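Local coordinates for PTS-dependent dihydroxyacetone kinase operon regulatory protein (Escherichia coli, PDB 4LRZ) that activates transcription of the dihydroxyacetone kinase operon dhaKLM from a sigma-70 promoter and represses its own expression, at residues Asp133-Gln138 and Trp143-Thr148. Residues are numbered along the deposited sequence; the frame is centred on the assembly and turned at random.
Sequences DQHFKQ and WAFCAT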
loop_
_atom_site.group_PDB
_atom_site.type_symbol
_atom_site.label_atom_id
_atom_site.label_comp_id
_atom_site.label_asym_id
_atom_site.label_seq_id
_atom_site.Cartn_x
_atom_site.Cartn_y
_atom_site.Cartn_z
ATOM N N ASP F 133 28.115 -24.890 8.068
ATOM C CA ASP F 133 28.694 -25.606 6.925
ATOM C C ASP F 133 27.730 -25.929 5.768
ATOM O O ASP F 133 28.128 -26.620 4.818
ATOM C CB ASP F 133 29.483 -26.861 7.385
ATOM C CG ASP F 133 28.606 -27.938 8.033
ATOM O OD1 ASP F 133 27.501 -27.642 8.558
ATOM O OD2 ASP F 133 29.054 -29.110 8.042
ATOM N N GLN F 134 26.487 -25.420 5.835
ATOM C CA GLN F 134 25.663 -25.306 4.602
ATOM C C GLN F 134 26.303 -24.300 3.643
ATOM O O GLN F 134 26.048 -24.352 2.438
ATOM C CB GLN F 134 24.222 -24.823 4.879
ATOM C CG GLN F 134 23.398 -25.700 5.801
ATOM C CD GLN F 134 22.042 -25.053 6.145
ATOM O OE1 GLN F 134 21.981 -23.875 6.491
ATOM N NE2 GLN F 134 20.964 -25.814 6.035
ATOM N N HIS F 135 27.081 -23.354 4.180
ATOM C CA HIS F 135 27.771 -22.375 3.351
ATOM C C HIS F 135 28.906 -23.080 2.562
ATOM O O HIS F 135 29.607 -23.935 3.099
ATOM C CB HIS F 135 28.325 -21.220 4.189
ATOM C CG HIS F 135 27.262 -20.309 4.749
ATOM N ND1 HIS F 135 27.007 -20.199 6.099
ATOM C CD2 HIS F 135 26.401 -19.459 4.138
ATOM C CE1 HIS F 135 26.002 -19.366 6.289
ATOM N NE2 HIS F 135 25.635 -18.886 5.116
ATOM N N PHE F 136 29.090 -22.721 1.295
ATOM C CA PHE F 136 30.165 -23.348 0.508
ATOM C C PHE F 136 31.552 -22.989 1.055
ATOM O O PHE F 136 32.390 -23.860 1.290
ATOM C CB PHE F 136 30.032 -22.965 -0.954
ATOM C CG PHE F 136 30.980 -23.705 -1.873
ATOM C CD1 PHE F 136 30.673 -25.006 -2.322
ATOM C CD2 PHE F 136 32.172 -23.105 -2.307
ATOM C CE1 PHE F 136 31.529 -25.691 -3.186
ATOM C CE2 PHE F 136 33.033 -23.795 -3.188
ATOM C CZ PHE F 136 32.709 -25.085 -3.611
ATOM N N LYS F 137 31.769 -21.702 1.271
ATOM C CA LYS F 137 33.026 -21.145 1.756
ATOM C C LYS F 137 33.180 -21.343 3.233
ATOM O O LYS F 137 32.302 -20.939 3.995
ATOM C CB LYS F 137 33.055 -19.638 1.489
ATOM C CG LYS F 137 33.011 -19.286 0.038
ATOM C CD LYS F 137 34.204 -19.839 -0.678
ATOM C CE LYS F 137 34.569 -18.984 -1.869
ATOM N NZ LYS F 137 35.924 -19.331 -2.421
ATOM N N GLN F 138 34.318 -21.918 3.634
ATOM C CA GLN F 138 34.635 -22.177 5.049
ATOM C C GLN F 138 34.665 -20.925 5.915
ATOM O O GLN F 138 34.428 -21.001 7.124
ATOM C CB GLN F 138 35.981 -22.902 5.197
ATOM C CG GLN F 138 35.888 -24.417 5.000
ATOM C CD GLN F 138 37.246 -25.089 4.655
ATOM O OE1 GLN F 138 38.335 -24.557 4.941
ATOM N NE2 GLN F 138 37.167 -26.270 4.038
ATOM N N TRP F 143 28.942 -18.123 10.608
ATOM C CA TRP F 143 27.816 -17.238 10.367
ATOM C C TRP F 143 26.529 -17.971 10.022
ATOM O O TRP F 143 26.551 -19.098 9.491
ATOM C CB TRP F 143 28.176 -16.221 9.273
ATOM C CG TRP F 143 29.276 -15.406 9.729
ATOM C CD1 TRP F 143 30.607 -15.709 9.658
ATOM C CD2 TRP F 143 29.182 -14.207 10.489
ATOM N NE1 TRP F 143 31.354 -14.740 10.285
ATOM C CE2 TRP F 143 30.505 -13.801 10.799
ATOM C CE3 TRP F 143 28.113 -13.420 10.925
ATOM C CZ2 TRP F 143 30.779 -12.652 11.522
ATOM C CZ3 TRP F 143 28.386 -12.272 11.611
ATOM C CH2 TRP F 143 29.709 -11.896 11.912
ATOM N N ALA F 144 25.420 -17.327 10.381
ATOM C CA ALA F 144 24.101 -17.658 9.910
ATOM C C ALA F 144 23.627 -16.474 9.042
ATOM O O ALA F 144 23.825 -15.314 9.424
ATOM C CB ALA F 144 23.140 -17.860 11.112
ATOM N N PHE F 145 23.001 -16.743 7.895
ATOM C CA PHE F 145 22.362 -15.679 7.096
ATOM C C PHE F 145 20.880 -16.003 6.861
ATOM O O PHE F 145 20.531 -17.161 6.645
ATOM C CB PHE F 145 23.091 -15.466 5.759
ATOM C CG PHE F 145 24.449 -14.830 5.904
ATOM C CD1 PHE F 145 24.595 -13.448 5.900
ATOM C CD2 PHE F 145 25.572 -15.591 6.062
ATOM C CE1 PHE F 145 25.862 -12.852 6.044
ATOM C CE2 PHE F 145 26.827 -15.006 6.212
ATOM C CZ PHE F 145 26.972 -13.657 6.196
ATOM N N CYS F 146 20.014 -15.007 6.980
ATOM C CA CYS F 146 18.637 -15.136 6.535
ATOM C C CYS F 146 18.419 -14.062 5.493
ATOM O O CYS F 146 18.920 -12.935 5.629
ATOM C CB CYS F 146 17.649 -14.854 7.673
ATOM S SG CYS F 146 17.746 -15.994 9.059
ATOM N N ALA F 147 17.614 -14.369 4.491
ATOM C CA ALA F 147 17.335 -13.381 3.463
ATOM C C ALA F 147 16.011 -13.648 2.790
ATOM O O ALA F 147 15.518 -14.797 2.698
ATOM C CB ALA F 147 18.480 -13.337 2.433
ATOM N N THR F 148 15.431 -12.578 2.295
ATOM C CA THR F 148 14.207 -12.712 1.566
ATOM C C THR F 148 14.310 -11.743 0.415
ATOM O O THR F 148 14.759 -10.628 0.610
ATOM C CB THR F 148 12.982 -12.346 2.480
ATOM O OG1 THR F 148 12.957 -13.246 3.608
ATOM C CG2 THR F 148 11.694 -12.489 1.729
#
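The imidazole of His135 reaches from the loop to the start of strand 143-151, where it meets a backbone carbonyl and the edge of a phenyl ring. Its CE1 lies 3.3 Å from Trp143 O, which sits at the imidazole edge, near the ring plane. Beside it, NE2 comes to 3.4 Å from CD2 of Phe145, approaching at the phenyl edge. The two rings stand nearly perpendicular, their planes at 89°. CG of His135 lies anti to its carbonyl carbon (chi1 -70°), which sends the imidazole across to the strand, while ND1 hydrogen-bonds to Ala132 O and fixes the ring's rotation. Replacing the imidazole by an alanine is likely to leave Ala132 O without its ND1 donor and open a gap beside CD2 of Phe145. Farther out, Phe145 packs on Ala117 and Leu118 of helix 117-124, and its backbone pairs with Thr130 on strand 128-131, an outermost strand of the antiparallel GAF-domain sheet. His135 is thus the side chain through which the loop joining these neighbouring strands touches strand 143-151. ND1 must carry a proton toward Ala132 O, which is consistent with a neutral ring, and the polarised CE1-H is likely to face Trp143 O favourably.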